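Side-chain contacts in VP5 (PDB 6QGL), which probably serves as the envelope protein that fuses the membrane of a haloarchaeal pleomorphic virus with that of its host cell: residues S110-V115 with N245-I250; I266-L271 with D481-L486; R275-M280 with Q485-N490. One frame throughout, in Å; residues are numbered along the deposited sequence.

Contact 1 (S110-V115 with N245-I250); sequences SYETTV and NVRNGI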
loop_
_atom_site.group_PDB
_atom_site.type_symbol
_atom_site.label_atom_id
_atom_site.label_comp_id
_atom_site.label_asym_id
_atom_site.label_seq_id
_atom_site.Cartn_x
_atom_site.Cartn_y
_atom_site.Cartn_z
ATOM N N SER A 110 -1.690 -21.238 -11.137
ATOM C CA SER A 110 -1.196 -21.177 -9.763
ATOM C C SER A 110 -0.843 -19.746 -9.361
ATOM O O SER A 110 -1.109 -19.363 -8.225
ATOM C CB SER A 110 0.009 -22.087 -9.579
ATOM O OG SER A 110 1.087 -21.644 -10.382
ATOM N N TYR A 111 -0.268 -18.953 -10.289
ATOM C CA TYR A 111 0.115 -17.570 -10.023
ATOM C C TYR A 111 -1.105 -16.671 -9.857
ATOM O O TYR A 111 -1.165 -15.918 -8.886
ATOM C CB TYR A 111 1.113 -17.050 -11.075
ATOM C CG TYR A 111 1.642 -15.642 -10.861
ATOM C CD1 TYR A 111 2.009 -15.191 -9.589
ATOM C CD2 TYR A 111 1.587 -14.702 -11.881
ATOM C CE1 TYR A 111 2.425 -13.877 -9.376
ATOM C CE2 TYR A 111 1.986 -13.379 -11.677
ATOM C CZ TYR A 111 2.425 -12.975 -10.425
ATOM O OH TYR A 111 2.811 -11.675 -10.208
ATOM N N GLU A 112 -2.091 -16.783 -10.772
ATOM C CA GLU A 112 -3.338 -16.014 -10.741
ATOM C C GLU A 112 -4.144 -16.327 -9.484
ATOM O O GLU A 112 -4.673 -15.399 -8.874
ATOM C CB GLU A 112 -4.177 -16.257 -12.005
ATOM C CG GLU A 112 -5.405 -15.358 -12.115
ATOM C CD GLU A 112 -6.194 -15.418 -13.408
ATOM O OE1 GLU A 112 -5.658 -15.949 -14.405
ATOM O OE2 GLU A 112 -7.347 -14.928 -13.426
ATOM N N THR A 113 -4.221 -17.623 -9.093
ATOM C CA THR A 113 -4.941 -18.070 -7.900
ATOM C C THR A 113 -4.373 -17.379 -6.667
ATOM O O THR A 113 -5.143 -16.844 -5.885
ATOM C CB THR A 113 -4.958 -19.606 -7.797
ATOM O OG1 THR A 113 -5.560 -20.136 -8.976
ATOM C CG2 THR A 113 -5.731 -20.110 -6.581
ATOM N N THR A 114 -3.038 -17.325 -6.539
ATOM C CA THR A 114 -2.349 -16.680 -5.422
ATOM C C THR A 114 -2.692 -15.187 -5.345
ATOM O O THR A 114 -3.125 -14.728 -4.290
ATOM C CB THR A 114 -0.843 -16.969 -5.501
ATOM O OG1 THR A 114 -0.662 -18.384 -5.512
ATOM C CG2 THR A 114 -0.059 -16.368 -4.346
ATOM N N VAL A 115 -2.535 -14.455 -6.467
ATOM C CA VAL A 115 -2.800 -13.017 -6.582
ATOM C C VAL A 115 -4.272 -12.713 -6.278
ATOM O O VAL A 115 -4.549 -11.846 -5.446
ATOM C CB VAL A 115 -2.319 -12.448 -7.957
ATOM C CG1 VAL A 115 -2.711 -10.984 -8.128
ATOM C CG2 VAL A 115 -0.815 -12.611 -8.126
ATOM N N ASN A 245 -4.150 -10.911 -21.023
ATOM C CA ASN A 245 -3.003 -10.572 -21.863
ATOM C C ASN A 245 -1.903 -11.630 -21.794
ATOM O O ASN A 245 -1.303 -11.919 -22.823
ATOM C CB ASN A 245 -2.439 -9.191 -21.505
ATOM C CG ASN A 245 -3.328 -8.009 -21.835
ATOM O OD1 ASN A 245 -4.278 -8.083 -22.625
ATOM N ND2 ASN A 245 -3.033 -6.874 -21.221
ATOM N N VAL A 246 -1.648 -12.207 -20.594
ATOM C CA VAL A 246 -0.631 -13.248 -20.380
ATOM C C VAL A 246 -1.027 -14.529 -21.113
ATOM O O VAL A 246 -0.212 -15.066 -21.857
ATOM C CB VAL A 246 -0.322 -13.510 -18.876
ATOM C CG1 VAL A 246 0.655 -14.663 -18.698
ATOM C CG2 VAL A 246 0.225 -12.266 -18.203
ATOM N N ARG A 247 -2.272 -14.997 -20.914
ATOM C CA ARG A 247 -2.784 -16.219 -21.533
ATOM C C ARG A 247 -2.860 -16.141 -23.050
ATOM O O ARG A 247 -2.471 -17.094 -23.730
ATOM C CB ARG A 247 -4.142 -16.597 -20.945
ATOM C CG ARG A 247 -4.037 -17.103 -19.540
ATOM C CD ARG A 247 -5.107 -18.135 -19.262
ATOM N NE ARG A 247 -4.766 -18.867 -18.053
ATOM C CZ ARG A 247 -5.133 -18.468 -16.849
ATOM N NH1 ARG A 247 -5.875 -17.382 -16.701
ATOM N NH2 ARG A 247 -4.702 -19.096 -15.781
ATOM N N ASN A 248 -3.357 -15.008 -23.581
ATOM C CA ASN A 248 -3.455 -14.772 -25.022
ATOM C C ASN A 248 -2.053 -14.630 -25.616
ATOM O O ASN A 248 -1.783 -15.154 -26.702
ATOM C CB ASN A 248 -4.286 -13.498 -25.306
ATOM C CG ASN A 248 -5.771 -13.586 -24.999
ATOM O OD1 ASN A 248 -6.368 -14.665 -24.911
ATOM N ND2 ASN A 248 -6.412 -12.435 -24.859
ATOM N N GLY A 249 -1.184 -13.940 -24.873
ATOM C CA GLY A 249 0.201 -13.684 -25.235
ATOM C C GLY A 249 1.043 -14.934 -25.284
ATOM O O GLY A 249 1.842 -15.092 -26.201
ATOM N N ILE A 250 0.847 -15.843 -24.307
ATOM C CA ILE A 250 1.562 -17.120 -24.221
ATOM C C ILE A 250 1.059 -18.072 -25.307
ATOM O O ILE A 250 1.839 -18.883 -25.813
ATOM C CB ILE A 250 1.541 -17.706 -22.779
ATOM C CG1 ILE A 250 2.484 -16.879 -21.896
ATOM C CG2 ILE A 250 1.927 -19.198 -22.727
ATOM C CD1 ILE A 250 2.287 -17.008 -20.531
#

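Contact 2 (I266-L271 with D481-L486); sequences IEISDL and DEWDQL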
loop_
_atom_site.group_PDB
_atom_site.type_symbol
_atom_site.label_atom_id
_atom_site.label_comp_id
_atom_site.label_asym_id
_atom_site.label_seq_id
_atom_site.Cartn_x
_atom_site.Cartn_y
_atom_site.Cartn_z
ATOM N N ILE A 266 17.551 -23.166 -25.386
ATOM C CA ILE A 266 17.428 -22.416 -24.131
ATOM C C ILE A 266 17.429 -23.421 -22.968
ATOM O O ILE A 266 16.616 -24.342 -22.964
ATOM C CB ILE A 266 16.161 -21.502 -24.099
ATOM C CG1 ILE A 266 16.202 -20.386 -25.163
ATOM C CG2 ILE A 266 15.948 -20.907 -22.713
ATOM C CD1 ILE A 266 14.873 -19.642 -25.298
ATOM N N GLU A 267 18.330 -23.238 -21.989
ATOM C CA GLU A 267 18.429 -24.093 -20.802
ATOM C C GLU A 267 18.221 -23.216 -19.569
ATOM O O GLU A 267 19.111 -22.450 -19.189
ATOM C CB GLU A 267 19.771 -24.849 -20.766
ATOM C CG GLU A 267 19.949 -25.864 -21.889
ATOM C CD GLU A 267 19.077 -27.107 -21.850
ATOM O OE1 GLU A 267 18.718 -27.561 -20.739
ATOM O OE2 GLU A 267 18.768 -27.641 -22.939
ATOM N N ILE A 268 17.012 -23.294 -18.987
ATOM C CA ILE A 268 16.558 -22.461 -17.868
ATOM C C ILE A 268 16.166 -23.290 -16.609
ATOM O O ILE A 268 15.776 -22.711 -15.595
ATOM C CB ILE A 268 15.401 -21.553 -18.421
ATOM C CG1 ILE A 268 15.883 -20.524 -19.469
ATOM C CG2 ILE A 268 14.583 -20.873 -17.365
ATOM C CD1 ILE A 268 17.158 -19.710 -19.176
ATOM N N SER A 269 16.337 -24.627 -16.654
ATOM C CA SER A 269 16.013 -25.552 -15.557
ATOM C C SER A 269 16.485 -25.111 -14.152
ATOM O O SER A 269 15.780 -25.373 -13.174
ATOM C CB SER A 269 16.540 -26.949 -15.870
ATOM O OG SER A 269 16.106 -27.899 -14.911
ATOM N N ASP A 270 17.655 -24.437 -14.057
ATOM C CA ASP A 270 18.257 -23.992 -12.791
ATOM C C ASP A 270 18.176 -22.467 -12.536
ATOM O O ASP A 270 18.775 -21.975 -11.573
ATOM C CB ASP A 270 19.718 -24.486 -12.698
ATOM C CG ASP A 270 19.917 -25.955 -13.036
ATOM O OD1 ASP A 270 19.318 -26.813 -12.346
ATOM O OD2 ASP A 270 20.677 -26.248 -13.985
ATOM N N LEU A 271 17.422 -21.731 -13.380
ATOM C CA LEU A 271 17.243 -20.275 -13.293
ATOM C C LEU A 271 16.556 -19.828 -11.997
ATOM O O LEU A 271 15.560 -20.427 -11.585
ATOM C CB LEU A 271 16.463 -19.760 -14.530
ATOM C CG LEU A 271 16.071 -18.271 -14.607
ATOM C CD1 LEU A 271 17.263 -17.400 -14.890
ATOM C CD2 LEU A 271 15.032 -18.018 -15.659
ATOM N N ASP A 481 20.546 -15.298 -24.358
ATOM C CA ASP A 481 21.106 -14.007 -23.953
ATOM C C ASP A 481 20.080 -13.124 -23.246
ATOM O O ASP A 481 20.430 -12.457 -22.271
ATOM C CB ASP A 481 21.716 -13.271 -25.155
ATOM C CG ASP A 481 22.995 -13.900 -25.675
ATOM O OD1 ASP A 481 23.984 -13.957 -24.910
ATOM O OD2 ASP A 481 23.013 -14.320 -26.851
ATOM N N GLU A 482 18.817 -13.136 -23.728
ATOM C CA GLU A 482 17.694 -12.387 -23.148
ATOM C C GLU A 482 17.427 -12.889 -21.726
ATOM O O GLU A 482 17.213 -12.085 -20.815
ATOM C CB GLU A 482 16.427 -12.545 -24.009
ATOM C CG GLU A 482 16.452 -11.766 -25.312
ATOM C CD GLU A 482 15.201 -11.932 -26.152
ATOM O OE1 GLU A 482 15.236 -12.719 -27.125
ATOM O OE2 GLU A 482 14.182 -11.279 -25.832
ATOM N N TRP A 483 17.477 -14.222 -21.547
ATOM C CA TRP A 483 17.277 -14.918 -20.282
ATOM C C TRP A 483 18.457 -14.738 -19.330
ATOM O O TRP A 483 18.240 -14.552 -18.132
ATOM C CB TRP A 483 17.014 -16.405 -20.531
ATOM C CG TRP A 483 15.618 -16.712 -20.987
ATOM C CD1 TRP A 483 15.231 -17.101 -22.236
ATOM C CD2 TRP A 483 14.426 -16.665 -20.190
ATOM N NE1 TRP A 483 13.869 -17.299 -22.268
ATOM C CE2 TRP A 483 13.349 -17.037 -21.026
ATOM C CE3 TRP A 483 14.159 -16.331 -18.849
ATOM C CZ2 TRP A 483 12.026 -17.084 -20.565
ATOM C CZ3 TRP A 483 12.851 -16.384 -18.393
ATOM C CH2 TRP A 483 11.801 -16.753 -19.245
ATOM N N ASP A 484 19.702 -14.800 -19.858
ATOM C CA ASP A 484 20.937 -14.615 -19.085
ATOM C C ASP A 484 20.990 -13.203 -18.505
ATOM O O ASP A 484 21.366 -13.039 -17.343
ATOM C CB ASP A 484 22.183 -14.890 -19.951
ATOM C CG ASP A 484 22.503 -16.355 -20.211
ATOM O OD1 ASP A 484 21.952 -17.224 -19.498
ATOM O OD2 ASP A 484 23.324 -16.629 -21.114
ATOM N N GLN A 485 20.578 -12.196 -19.309
ATOM C CA GLN A 485 20.516 -10.789 -18.913
ATOM C C GLN A 485 19.483 -10.574 -17.812
ATOM O O GLN A 485 19.743 -9.793 -16.905
ATOM C CB GLN A 485 20.207 -9.886 -20.116
ATOM C CG GLN A 485 21.443 -9.502 -20.927
ATOM C CD GLN A 485 21.160 -8.638 -22.141
ATOM O OE1 GLN A 485 22.047 -8.395 -22.967
ATOM N NE2 GLN A 485 19.934 -8.146 -22.292
ATOM N N LEU A 486 18.330 -11.282 -17.875
ATOM C CA LEU A 486 17.262 -11.198 -16.875
ATOM C C LEU A 486 17.782 -11.555 -15.471
ATOM O O LEU A 486 17.554 -10.788 -14.536
ATOM C CB LEU A 486 16.061 -12.087 -17.271
ATOM C CG LEU A 486 14.833 -12.055 -16.343
ATOM C CD1 LEU A 486 13.964 -10.840 -16.609
ATOM C CD2 LEU A 486 14.006 -13.311 -16.493
#

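Contact 3 (R275-M280 with Q485-N490); sequences RERATM and QLEQQN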
loop_
_atom_site.group_PDB
_atom_site.type_symbol
_atom_site.label_atom_id
_atom_site.label_comp_id
_atom_site.label_asym_id
_atom_site.label_seq_id
_atom_site.Cartn_x
_atom_site.Cartn_y
_atom_site.Cartn_z
ATOM N N ARG A 275 11.169 -13.205 -8.979
ATOM C CA ARG A 275 10.128 -13.547 -8.001
ATOM C C ARG A 275 10.737 -14.440 -6.910
ATOM O O ARG A 275 10.631 -14.092 -5.735
ATOM C CB ARG A 275 8.927 -14.238 -8.683
ATOM C CG ARG A 275 7.737 -14.483 -7.757
ATOM C CD ARG A 275 6.756 -15.495 -8.321
ATOM N NE ARG A 275 5.694 -15.808 -7.361
ATOM C CZ ARG A 275 4.803 -16.786 -7.507
ATOM N NH1 ARG A 275 4.835 -17.570 -8.578
ATOM N NH2 ARG A 275 3.878 -16.991 -6.579
ATOM N N GLU A 276 11.419 -15.551 -7.307
ATOM C CA GLU A 276 12.101 -16.493 -6.404
ATOM C C GLU A 276 13.156 -15.788 -5.547
ATOM O O GLU A 276 13.263 -16.079 -4.358
ATOM C CB GLU A 276 12.756 -17.639 -7.190
ATOM C CG GLU A 276 11.794 -18.730 -7.628
ATOM C CD GLU A 276 12.329 -19.712 -8.655
ATOM O OE1 GLU A 276 13.249 -19.346 -9.424
ATOM O OE2 GLU A 276 11.812 -20.852 -8.702
ATOM N N ARG A 277 13.912 -14.845 -6.153
ATOM C CA ARG A 277 14.949 -14.039 -5.506
ATOM C C ARG A 277 14.367 -13.235 -4.332
ATOM O O ARG A 277 14.914 -13.297 -3.233
ATOM C CB ARG A 277 15.605 -13.102 -6.536
ATOM C CG ARG A 277 16.848 -12.360 -6.037
ATOM C CD ARG A 277 18.134 -12.937 -6.601
ATOM N NE ARG A 277 18.151 -12.900 -8.064
ATOM C CZ ARG A 277 18.817 -13.755 -8.832
ATOM N NH1 ARG A 277 18.761 -13.650 -10.152
ATOM N NH2 ARG A 277 19.546 -14.722 -8.287
ATOM N N ALA A 278 13.245 -12.516 -4.569
ATOM C CA ALA A 278 12.544 -11.694 -3.576
ATOM C C ALA A 278 11.924 -12.510 -2.433
ATOM O O ALA A 278 11.946 -12.051 -1.294
ATOM C CB ALA A 278 11.484 -10.839 -4.250
ATOM N N THR A 279 11.379 -13.710 -2.730
ATOM C CA THR A 279 10.767 -14.601 -1.729
ATOM C C THR A 279 11.824 -15.138 -0.749
ATOM O O THR A 279 11.511 -15.364 0.419
ATOM C CB THR A 279 9.995 -15.755 -2.393
ATOM O OG1 THR A 279 10.909 -16.590 -3.099
ATOM C CG2 THR A 279 8.910 -15.285 -3.345
ATOM N N MET A 280 13.069 -15.344 -1.233
ATOM C CA MET A 280 14.192 -15.816 -0.414
ATOM C C MET A 280 14.667 -14.694 0.513
ATOM O O MET A 280 15.237 -14.974 1.570
ATOM C CB MET A 280 15.356 -16.342 -1.281
ATOM C CG MET A 280 15.002 -17.543 -2.162
ATOM S SD MET A 280 14.576 -19.079 -1.296
ATOM C CE MET A 280 12.824 -19.172 -1.640
ATOM N N GLN A 485 20.578 -12.196 -19.309
ATOM C CA GLN A 485 20.516 -10.789 -18.913
ATOM C C GLN A 485 19.483 -10.574 -17.812
ATOM O O GLN A 485 19.743 -9.793 -16.905
ATOM C CB GLN A 485 20.207 -9.886 -20.116
ATOM C CG GLN A 485 21.443 -9.502 -20.927
ATOM C CD GLN A 485 21.160 -8.638 -22.141
ATOM O OE1 GLN A 485 22.047 -8.395 -22.967
ATOM N NE2 GLN A 485 19.934 -8.146 -22.292
ATOM N N LEU A 486 18.330 -11.282 -17.875
ATOM C CA LEU A 486 17.262 -11.198 -16.875
ATOM C C LEU A 486 17.782 -11.555 -15.471
ATOM O O LEU A 486 17.554 -10.788 -14.536
ATOM C CB LEU A 486 16.061 -12.087 -17.271
ATOM C CG LEU A 486 14.833 -12.055 -16.343
ATOM C CD1 LEU A 486 13.964 -10.840 -16.609
ATOM C CD2 LEU A 486 14.006 -13.311 -16.493
ATOM N N GLU A 487 18.502 -12.693 -15.341
ATOM C CA GLU A 487 19.078 -13.172 -14.080
ATOM C C GLU A 487 20.232 -12.286 -13.603
ATOM O O GLU A 487 20.323 -12.010 -12.407
ATOM C CB GLU A 487 19.545 -14.635 -14.213
ATOM C CG GLU A 487 19.847 -15.316 -12.883
ATOM C CD GLU A 487 20.333 -16.753 -12.923
ATOM O OE1 GLU A 487 21.080 -17.115 -13.862
ATOM O OE2 GLU A 487 19.983 -17.516 -11.995
ATOM N N GLN A 488 21.115 -11.860 -14.533
ATOM C CA GLN A 488 22.288 -11.026 -14.257
ATOM C C GLN A 488 21.895 -9.618 -13.804
ATOM O O GLN A 488 22.373 -9.177 -12.756
ATOM C CB GLN A 488 23.235 -10.983 -15.476
ATOM C CG GLN A 488 24.603 -10.355 -15.208
ATOM C CD GLN A 488 25.543 -11.294 -14.494
ATOM O OE1 GLN A 488 25.581 -11.357 -13.261
ATOM N NE2 GLN A 488 26.328 -12.044 -15.256
ATOM N N GLN A 489 21.024 -8.923 -14.579
ATOM C CA GLN A 489 20.533 -7.571 -14.273
ATOM C C GLN A 489 19.839 -7.528 -12.912
ATOM O O GLN A 489 20.059 -6.589 -12.155
ATOM C CB GLN A 489 19.570 -7.055 -15.358
ATOM C CG GLN A 489 20.237 -6.585 -16.649
ATOM C CD GLN A 489 19.224 -6.139 -17.680
ATOM O OE1 GLN A 489 18.378 -6.914 -18.148
ATOM N NE2 GLN A 489 19.293 -4.873 -18.068
ATOM N N ASN A 490 19.038 -8.567 -12.597
ATOM C CA ASN A 490 18.294 -8.702 -11.346
ATOM C C ASN A 490 19.183 -8.983 -10.136
ATOM O O ASN A 490 18.977 -8.351 -9.098
ATOM C CB ASN A 490 17.202 -9.776 -11.471
ATOM C CG ASN A 490 16.336 -9.936 -10.242
ATOM O OD1 ASN A 490 16.428 -10.928 -9.513
ATOM N ND2 ASN A 490 15.476 -8.963 -9.985
#

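Contact 1 (S110-V115 with N245-I250)
The carboxylate of Glu112 meets the guanidinium of Arg247 at the edge of the latter, near but not in its plane: OE1 sits 24° out of it and faces the NH1 corner, so the contact is neither a flat two-pronged pairing nor a stack over a face. A single salt bridge results, in which Arg247 NH1 donates to Glu112 OE1 over 2.7 Å. The donor reaches OE1 on its syn side, and the bond is noticeably bent, with an N-H...O angle of 142°. Arg247 NH2 stays 3.6 Å from Glu112 OE1 and turns instead to Asp109, one turn before Glu112 on helix 97-140, with which it forms a second salt bridge.

Two long helices, 97-140 and 229-257, run here in roughly opposite directions, with a gap of 10.4 Å between the CA atoms of Glu112 and Val246. Long side chains must span it. Glu112 does so fully stretched, its CG anti to the backbone N (chi1 -173°), whereas Arg247 bends at its second torsion and brings its head across the line of the glutamate at about a right angle. Pro176 from a loop touches both partners, Phe243 packs on Glu112 and Ile108 on Arg247, so the glutamate is buried beside apolar groups, while the arginine stays partly exposed.

Chemically, the pair is the middle link of a chain of alternating charges, since Glu112 OE2 bridges to Arg116 as Arg247 does to Asp109. Each carboxylate oxygen of Glu112 thus has its own arginine. Being buried between two cations, this glutamate is probably held in the ionised form.

Contact 2 (I266-L271 with D481-L486)
Ile268 and Trp483 mark the closest backbone approach, 8.0 Å between CA atoms, where an irregular strip that ends in a type I beta turn from Ile268 to Leu271 passes in roughly the same direction as helix 480-496. The turn is closed by the bond from Leu271 N to Ile268 O and lets Ile268 and Leu271 both point at the helix.

Trp483 carries the helix side of the contact almost alone. Three aliphatic chains reach the same side of its indole, spaced from the pyrrole end to the benzo end. Ile268 lies over the face: its CG1 stands 4.2 Å from the centroid of the five-membered ring, 17° off the normal, in a CH-pi contact displaced toward the rim of the indole. From there CD1 bends back to touch Trp483 CB at 3.6 Å, a result of the second torsion being turned to -46°. Ile266 comes in obliquely at the nitrogen end, its CG2 3.9 Å from Trp483 CD1 and its CD1 4.0 Å from Trp483 NE1. At the CE3-CZ3 side of the benzo ring Leu271 presents one branch, CD2, also obliquely, 3.7 Å from Trp483 CE3. All three cross the indole at about a right angle, and no hydrogen bond joins the two segments. The polar NE1 is nevertheless satisfied by Tyr477 O, and the ring of Tyr477 packs edge-to-face with the indole, which probably limits the rotation of the ring.

The patch is buried hydrophobic packing, continued by helix 73-92: Ile85 touches Ile268 and Leu271, and Ile88 touches Trp483. The linker between helices 229-257 and 274-283 is thereby packed against both helix 73-92 and the C-terminal helix 480-496.

Contact 3 (R275-M280 with Q485-N490)
Arg277 and Asn490 form the close-fitting part of this contact, their side chains arriving from opposite directions. Arg277 NE donates to Asn490 OD1 over 3.0 Å in a nearly straight bond of 173°, with the oxygen at the guanidinium edge and in its plane. The arginine does not reach out to full length: bent at its second and third torsions, it curls round the oxygen, and its CB lies just 3.8 Å from Asn490 OD1. Asn490 is buried and swings its amide across with CG anti to the backbone N (chi1 -177°), where the bond from NE should help fix its rotation.

The side toward Glu487 is looser. Arg277 NH1 comes 3.2 Å from Glu487 O, but the angle is too poor for a hydrogen bond, and the other touch there is with the methylene CG of Glu487. The carboxylate stays apart, Glu487 OE2 being 4.5 Å from Arg277 NH1, too far for a salt bridge, though the opposite charges may attract weakly. That oxygen accepts instead from Val272 N, just ahead of helix 274-283. Both Arg277 and Glu487 are partly exposed.

Between 275-280 and 485-490 the bridging side chain on the first helix is Arg277, which also packs on Lys491 and Ile494 further along helix 480-496, while Ile295 of helix 289-296 touches Asn490.

In the fold
From the N terminus, contact 1 comes first: it pairs helix 97-140 with helix 229-257 and closes a loop of 129 residues that includes a four-stranded antiparallel sheet. Contacts 2 and 3 both open after contact 1 has closed, in the linker 266-271 and in helix 274-283, and both end on helix 480-496, where they share Gln485 and Leu486; their spans overlap without nesting. The loops they close contain all the later beta strands, so the C-terminal helix is brought back to the helical part of the fold. Contacts 2 and 3 touch through Leu271 on Glu487, and contacts 1 and 3 through Tyr111 on Arg275, whereas contacts 1 and 2 remain about 10 Å apart at their nearest atoms.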